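Local atomic coordinates of carboxypeptidase D (Drosophila melanogaster, PDB entry 3MN8), a protein that removes C-terminal arginine or lysine residues from peptides and proteins in a zinc-dependent reaction, and so processes growth factors, peptide hormones and neuropeptides. Residues 93-104 against 209-218. Residues are numbered along the deposited sequence; the frame is centred on the assembly and turned at random.
Sequences PVKYIANMHGDE and PFVLSANFHG. With ZN (zinc ion), chain F; GEM ((2-guanidinoethylmercapto)succinic acid), chain G.
His101 and His217 bind the zinc ion side by side through ND1 (2.1 Å each), their rings rim to rim with planes 55° apart. Both carboxylate oxygens of Glu104 grip the same ion, and one carboxylate of the inhibitor (2-guanidinoethylmercapto)succinic acid completes the site. This is the His-X-X-Glu plus distant His zinc site of M14 carboxypeptidases, here in the active 1B form of the first carboxypeptidase domain. Behind it, His217 NE2 donates to Asn215 OD1 (2.7 Å), leaving ND1 for the metal, while Met100 SD lies at the rim of the His217 ring; His101 NE2 is likewise held by Asp172. The Asn99 amide, its OD1 held by Thr142, steadies the turn from His101 to Glu104 by donating in its own plane to Gly102 O and Glu104 O (both 3.0 Å from ND2). A water joins Met100 N to Phe216 O where the strands part.

Farther back the two strands run parallel, tied by Ile97 N to Ala214 O (2.9 Å) and Phe216 N to Ile97 O. On one face, Phe216 points its edge at the Tyr96 ring, planes 76° apart. On the other, Lys95 CG sits between backbone N and carbonyl carbon (chi1 65°), and the bent chain lays CD over the centre of the Phe210 ring, 3.3 Å from its centroid; NZ goes on to Asn293 and, weakly, Ser213 OG, itself hydrogen-bonded to Glu301. An alanine in place of Phe210 would probably leave the lysine methylenes without their aromatic platform and freer to turn.

Strands 93-97 and 212-217 are central in the mixed sheet, flanked by 136-140 and 300-305; helices 106-121 and 317-333 pack on the Tyr96 face.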
ATOM      1  N   PRO A  93       8.786   0.564   6.136  1.00 39.14           N
ATOM      2  CA  PRO A  93       7.387   0.452   6.549  1.00 37.27           C
ATOM      3  C   PRO A  93       6.527   0.350   5.296  1.00 40.09           C
ATOM      4  O   PRO A  93       6.783   1.006   4.282  1.00 30.83           O
ATOM      5  CB  PRO A  93       7.110   1.769   7.298  1.00 10.89           C
ATOM      6  CG  PRO A  93       8.265   2.668   6.999  1.00 19.51           C
ATOM      7  CD  PRO A  93       9.235   1.958   6.073  1.00 20.18           C
ATOM      8  N   VAL A  94       5.512  -0.496   5.360  1.00 28.64           N
ATOM      9  CA  VAL A  94       4.654  -0.723   4.222  1.00 19.59           C
ATOM     10  C   VAL A  94       3.246  -0.895   4.762  1.00 31.05           C
ATOM     11  O   VAL A  94       3.081  -1.215   5.944  1.00 37.75           O
ATOM     12  CB  VAL A  94       5.080  -1.994   3.470  1.00 29.01           C
ATOM     13  CG1 VAL A  94       4.223  -2.194   2.235  1.00 58.51           C
ATOM     14  CG2 VAL A  94       6.560  -1.928   3.103  1.00 30.28           C
ATOM     15  N   LYS A  95       2.238  -0.674   3.917  1.00 26.53           N
ATOM     16  CA  LYS A  95       0.839  -0.869   4.316  1.00 30.73           C
ATOM     17  C   LYS A  95      -0.041  -1.494   3.230  1.00 33.95           C
ATOM     18  O   LYS A  95       0.175  -1.299   2.029  1.00 26.59           O
ATOM     19  CB  LYS A  95       0.217   0.443   4.800  1.00 22.00           C
ATOM     20  CG  LYS A  95       0.102   1.526   3.745  1.00 23.97           C
ATOM     21  CD  LYS A  95       0.707   2.829   4.263  1.00 25.96           C
ATOM     22  CE  LYS A  95       0.009   4.042   3.659  1.00 27.43           C
ATOM     23  NZ  LYS A  95      -0.069   4.027   2.173  1.00 39.95           N
ATOM     24  N   TYR A  96      -1.025  -2.264   3.674  1.00 34.32           N
ATOM     25  CA  TYR A  96      -2.096  -2.744   2.805  1.00 38.44           C
ATOM     26  C   TYR A  96      -3.436  -2.235   3.338  1.00 36.84           C
ATOM     27  O   TYR A  96      -3.768  -2.451   4.510  1.00 26.24           O
ATOM     28  CB  TYR A  96      -2.117  -4.272   2.761  1.00 31.09           C
ATOM     29  CG  TYR A  96      -1.193  -4.872   1.729  1.00 33.15           C
ATOM     30  CD1 TYR A  96      -0.748  -4.121   0.649  1.00 23.91           C
ATOM     31  CD2 TYR A  96      -0.776  -6.198   1.827  1.00 34.50           C
ATOM     32  CE1 TYR A  96       0.079  -4.671  -0.307  1.00 21.82           C
ATOM     33  CE2 TYR A  96       0.061  -6.757   0.875  1.00 36.00           C
ATOM     34  CZ  TYR A  96       0.489  -5.982  -0.191  1.00 38.67           C
ATOM     35  OH  TYR A  96       1.330  -6.499  -1.153  1.00 42.20           O
ATOM     36  N   ILE A  97      -4.204  -1.535   2.509  1.00 34.10           N
ATOM     37  CA  ILE A  97      -5.543  -1.158   2.949  1.00 39.14           C
ATOM     38  C   ILE A  97      -6.582  -1.853   2.086  1.00 36.25           C
ATOM     39  O   ILE A  97      -6.326  -2.137   0.915  1.00 28.30           O
ATOM     40  CB  ILE A  97      -5.788   0.374   2.977  1.00 34.78           C
ATOM     41  CG1 ILE A  97      -4.808   1.094   3.926  1.00 34.05           C
ATOM     42  CG2 ILE A  97      -7.200   0.647   3.466  1.00 26.76           C
ATOM     43  CD1 ILE A  97      -3.507   1.511   3.308  1.00 35.03           C
ATOM     44  N   ALA A  98      -7.743  -2.142   2.670  1.00 29.19           N
ATOM     45  CA  ALA A  98      -8.831  -2.762   1.929  1.00 17.61           C
ATOM     46  C   ALA A  98     -10.189  -2.139   2.263  1.00 33.18           C
ATOM     47  O   ALA A  98     -10.308  -1.309   3.160  1.00 42.35           O
ATOM     48  CB  ALA A  98      -8.852  -4.247   2.201  1.00 17.36           C
ATOM     49  N   ASN A  99     -11.206  -2.544   1.515  1.00 36.69           N
ATOM     50  CA  ASN A  99     -12.594  -2.236   1.835  1.00 30.31           C
ATOM     51  C   ASN A  99     -12.912  -0.761   2.046  1.00 45.08           C
ATOM     52  O   ASN A  99     -13.753  -0.429   2.892  1.00 49.91           O
ATOM     53  CB  ASN A  99     -13.047  -3.029   3.064  1.00 35.20           C
ATOM     54  CG  ASN A  99     -14.559  -3.036   3.223  1.00 38.85           C
ATOM     55  OD1 ASN A  99     -15.089  -2.655   4.261  1.00 34.73           O
ATOM     56  ND2 ASN A  99     -15.258  -3.454   2.178  1.00 41.19           N
ATOM     57  N   MET A 100     -12.263   0.121   1.286  1.00 42.99           N
ATOM     58  CA  MET A 100     -12.571   1.543   1.413  1.00 38.29           C
ATOM     59  C   MET A 100     -13.958   1.788   0.852  1.00 40.83           C
ATOM     60  O   MET A 100     -14.720   2.610   1.364  1.00 45.52           O
ATOM     61  CB  MET A 100     -11.521   2.422   0.736  1.00 40.80           C
ATOM     62  CG  MET A 100     -11.647   2.546  -0.767  1.00 47.57           C
ATOM     63  SD  MET A 100     -10.380   3.657  -1.406  1.00 46.17           S
ATOM     64  CE  MET A 100     -10.526   5.018  -0.249  1.00 32.91           C
ATOM     65  N   HIS A 101     -14.286   1.060  -0.206  1.00 37.72           N
ATOM     66  CA  HIS A 101     -15.665   0.961  -0.636  1.00 29.57           C
ATOM     67  C   HIS A 101     -16.230  -0.265   0.068  1.00 41.74           C
ATOM     68  O   HIS A 101     -15.870  -1.415  -0.254  1.00 29.01           O
ATOM     69  CB  HIS A 101     -15.764   0.848  -2.154  1.00 19.89           C
ATOM     70  CG  HIS A 101     -15.213   2.039  -2.874  1.00 39.45           C
ATOM     71  ND1 HIS A 101     -14.012   2.015  -3.547  1.00 49.93           N
ATOM     72  CD2 HIS A 101     -15.691   3.299  -2.998  1.00 52.50           C
ATOM     73  CE1 HIS A 101     -13.783   3.206  -4.073  1.00 53.90           C
ATOM     74  NE2 HIS A 101     -14.785   4.003  -3.754  1.00 52.22           N
ATOM     75  N   GLY A 102     -17.080   0.006   1.062  1.00 35.72           N
ATOM     76  CA  GLY A 102     -17.668  -1.015   1.913  1.00 27.64           C
ATOM     77  C   GLY A 102     -18.244  -2.246   1.219  1.00 33.56           C
ATOM     78  O   GLY A 102     -18.250  -3.335   1.793  1.00 49.68           O
ATOM     79  N   ASP A 103     -18.737  -2.085  -0.006  1.00 43.58           N
ATOM     80  CA  ASP A 103     -19.317  -3.208  -0.741  1.00 43.70           C
ATOM     81  C   ASP A 103     -18.286  -3.991  -1.562  1.00 37.63           C
ATOM     82  O   ASP A 103     -18.619  -4.983  -2.198  1.00 48.55           O
ATOM     83  CB  ASP A 103     -20.463  -2.724  -1.630  1.00 48.39           C
ATOM     84  CG  ASP A 103     -20.121  -1.452  -2.391  1.00 50.34           C
ATOM     85  OD1 ASP A 103     -21.062  -0.793  -2.876  1.00 57.91           O
ATOM     86  OD2 ASP A 103     -18.925  -1.109  -2.510  1.00 59.55           O
ATOM     87  N   GLU A 104     -17.040  -3.529  -1.555  1.00 35.21           N
ATOM     88  CA  GLU A 104     -15.942  -4.240  -2.204  1.00 33.19           C
ATOM     89  C   GLU A 104     -15.145  -4.954  -1.123  1.00 44.68           C
ATOM     90  O   GLU A 104     -14.273  -4.358  -0.474  1.00 45.94           O
ATOM     91  CB  GLU A 104     -15.054  -3.268  -2.972  1.00 26.36           C
ATOM     92  CG  GLU A 104     -15.790  -2.442  -4.018  1.00 44.67           C
ATOM     93  CD  GLU A 104     -14.925  -1.338  -4.562  1.00 53.68           C
ATOM     94  OE1 GLU A 104     -13.712  -1.367  -4.283  1.00 61.52           O
ATOM     95  OE2 GLU A 104     -15.445  -0.437  -5.247  1.00 66.19           O
ATOM     96  N   PRO A 209       7.149   7.230   7.305  1.00 24.62           N
ATOM     97  CA  PRO A 209       7.768   7.231   5.981  1.00 17.51           C
ATOM     98  C   PRO A 209       7.445   5.953   5.198  1.00 31.78           C
ATOM     99  O   PRO A 209       8.341   5.196   4.814  1.00 31.20           O
ATOM    100  CB  PRO A 209       9.251   7.259   6.324  1.00 13.54           C
ATOM    101  CG  PRO A 209       9.321   6.488   7.614  1.00 11.13           C
ATOM    102  CD  PRO A 209       8.123   6.923   8.374  1.00 14.30           C
ATOM    103  N   PHE A 210       6.166   5.710   4.956  1.00 27.61           N
ATOM    104  CA  PHE A 210       5.778   4.540   4.186  1.00 28.06           C
ATOM    105  C   PHE A 210       6.462   4.496   2.834  1.00 27.83           C
ATOM    106  O   PHE A 210       6.573   5.504   2.146  1.00 42.24           O
ATOM    107  CB  PHE A 210       4.267   4.472   4.036  1.00 17.13           C
ATOM    108  CG  PHE A 210       3.574   4.116   5.303  1.00 20.79           C
ATOM    109  CD1 PHE A 210       2.884   5.074   6.030  1.00 23.75           C
ATOM    110  CD2 PHE A 210       3.654   2.832   5.802  1.00 18.29           C
ATOM    111  CE1 PHE A 210       2.255   4.750   7.209  1.00 13.55           C
ATOM    112  CE2 PHE A 210       3.027   2.505   6.983  1.00 30.97           C
ATOM    113  CZ  PHE A 210       2.327   3.466   7.690  1.00 18.68           C
ATOM    114  N   VAL A 211       6.925   3.312   2.468  1.00 21.41           N
ATOM    115  CA  VAL A 211       7.735   3.141   1.274  1.00 31.89           C
ATOM    116  C   VAL A 211       6.890   2.650   0.108  1.00 30.87           C
ATOM    117  O   VAL A 211       7.023   3.127  -1.012  1.00 37.04           O
ATOM    118  CB  VAL A 211       8.893   2.138   1.513  1.00 26.48           C
ATOM    119  CG1 VAL A 211       9.548   1.753   0.196  1.00 23.77           C
ATOM    120  CG2 VAL A 211       9.926   2.710   2.506  1.00 14.30           C
ATOM    121  N   LEU A 212       6.014   1.697   0.392  1.00 30.91           N
ATOM    122  CA  LEU A 212       5.179   1.061  -0.620  1.00 19.52           C
ATOM    123  C   LEU A 212       3.805   0.786  -0.012  1.00 23.28           C
ATOM    124  O   LEU A 212       3.682   0.657   1.202  1.00 36.91           O
ATOM    125  CB  LEU A 212       5.838  -0.249  -1.078  1.00 25.85           C
ATOM    126  CG  LEU A 212       5.069  -1.287  -1.909  1.00 25.05           C
ATOM    127  CD1 LEU A 212       4.456  -0.652  -3.134  1.00 32.80           C
ATOM    128  CD2 LEU A 212       6.000  -2.433  -2.314  1.00 28.60           C
ATOM    129  N   SER A 213       2.779   0.679  -0.852  1.00 27.38           N
ATOM    130  CA  SER A 213       1.411   0.494  -0.370  1.00 24.12           C
ATOM    131  C   SER A 213       0.464   0.012  -1.463  1.00 27.58           C
ATOM    132  O   SER A 213       0.706   0.194  -2.652  1.00 28.70           O
ATOM    133  CB  SER A 213       0.882   1.814   0.200  1.00 24.40           C
ATOM    134  OG  SER A 213      -0.491   1.708   0.515  1.00 37.22           O
ATOM    135  N   ALA A 214      -0.636  -0.594  -1.055  1.00 33.73           N
ATOM    136  CA  ALA A 214      -1.651  -0.998  -2.010  1.00 30.41           C
ATOM    137  C   ALA A 214      -3.002  -0.886  -1.348  1.00 21.12           C
ATOM    138  O   ALA A 214      -3.114  -1.146  -0.152  1.00 24.65           O
ATOM    139  CB  ALA A 214      -1.404  -2.416  -2.467  1.00 27.24           C
ATOM    140  N   ASN A 215      -4.022  -0.466  -2.100  1.00 32.15           N
ATOM    141  CA  ASN A 215      -5.389  -0.575  -1.599  1.00 40.35           C
ATOM    142  C   ASN A 215      -6.336  -1.332  -2.557  1.00 45.93           C
ATOM    143  O   ASN A 215      -6.227  -1.240  -3.790  1.00 33.21           O
ATOM    144  CB  ASN A 215      -5.951   0.756  -1.041  1.00 34.85           C
ATOM    145  CG  ASN A 215      -6.401   1.710  -2.112  1.00 33.73           C
ATOM    146  OD1 ASN A 215      -7.596   1.973  -2.242  1.00 47.36           O
ATOM    147  ND2 ASN A 215      -5.454   2.254  -2.877  1.00 32.58           N
ATOM    148  N   PHE A 216      -7.231  -2.121  -1.963  1.00 37.45           N
ATOM    149  CA  PHE A 216      -7.940  -3.141  -2.699  1.00 16.66           C
ATOM    150  C   PHE A 216      -9.384  -2.773  -2.914  1.00 29.29           C
ATOM    151  O   PHE A 216     -10.063  -2.276  -2.015  1.00 28.03           O
ATOM    152  CB  PHE A 216      -7.812  -4.481  -1.981  1.00 21.13           C
ATOM    153  CG  PHE A 216      -6.393  -4.895  -1.767  1.00 34.21           C
ATOM    154  CD1 PHE A 216      -5.711  -4.527  -0.621  1.00 35.52           C
ATOM    155  CD2 PHE A 216      -5.721  -5.621  -2.735  1.00 38.67           C
ATOM    156  CE1 PHE A 216      -4.390  -4.892  -0.440  1.00 32.21           C
ATOM    157  CE2 PHE A 216      -4.391  -5.985  -2.555  1.00 32.64           C
ATOM    158  CZ  PHE A 216      -3.731  -5.622  -1.412  1.00 23.62           C
ATOM    159  N   HIS A 217      -9.841  -3.038  -4.129  1.00 25.94           N
ATOM    160  CA  HIS A 217     -11.180  -2.717  -4.544  1.00 29.12           C
ATOM    161  C   HIS A 217     -11.756  -3.919  -5.268  1.00 33.00           C
ATOM    162  O   HIS A 217     -11.048  -4.884  -5.540  1.00 29.30           O
ATOM    163  CB  HIS A 217     -11.153  -1.511  -5.485  1.00 32.26           C
ATOM    164  CG  HIS A 217     -10.723  -0.239  -4.825  1.00 35.76           C
ATOM    165  ND1 HIS A 217     -11.611   0.756  -4.482  1.00 29.25           N
ATOM    166  CD2 HIS A 217      -9.500   0.194  -4.430  1.00 31.41           C
ATOM    167  CE1 HIS A 217     -10.956   1.754  -3.916  1.00 33.34           C
ATOM    168  NE2 HIS A 217      -9.673   1.436  -3.870  1.00 27.17           N
ATOM    169  N   GLY A 218     -13.042  -3.850  -5.584  1.00 33.24           N
ATOM    170  CA  GLY A 218     -13.691  -4.912  -6.320  1.00 36.01           C
ATOM    171  C   GLY A 218     -14.491  -4.290  -7.435  1.00 41.65           C
ATOM    172  O   GLY A 218     -14.728  -3.080  -7.433  1.00 51.07           O
TER
HETATM  173 ZN    ZN F 999     -13.655   0.507  -5.031  1.00 42.65          ZN
HETATM  174  C8  GEM G 601     -12.224   3.149  -8.844  1.00 57.00           C
HETATM  175  S7  GEM G 601     -10.602   3.200  -8.134  1.00 57.42           S
HETATM  176  C6  GEM G 601      -9.686   2.299  -9.351  1.00 51.59           C
HETATM  177  C5  GEM G 601      -9.844   2.846 -10.768  1.00 34.21           C
HETATM  178  N3  GEM G 601      -9.168   4.132 -10.820  1.00 36.03           N
HETATM  179  C1  GEM G 601      -9.208   5.018 -11.810  1.00 43.13           C
HETATM  180  N4  GEM G 601      -8.536   6.158 -11.717  1.00 32.44           N
HETATM  181  N2  GEM G 601      -9.929   4.768 -12.898  1.00 48.23           N
HETATM  182  C9  GEM G 601     -13.089   4.091  -8.050  1.00 64.36           C
HETATM  183  O14 GEM G 601     -12.596   4.629  -7.034  1.00 32.86           O
HETATM  184  O15 GEM G 601     -14.257   4.312  -8.432  1.00 65.33           O
HETATM  185  C10 GEM G 601     -12.818   1.732  -8.903  1.00 45.92           C
HETATM  186  C11 GEM G 601     -13.169   1.076  -7.573  1.00 54.16           C
HETATM  187  O12 GEM G 601     -12.758  -0.095  -7.381  1.00 39.20           O
HETATM  188  O13 GEM G 601     -13.876   1.694  -6.735  1.00 33.28           O
HETATM  189  O   HOH W   1      -9.741  -0.222  -0.403  1.00 28.12           O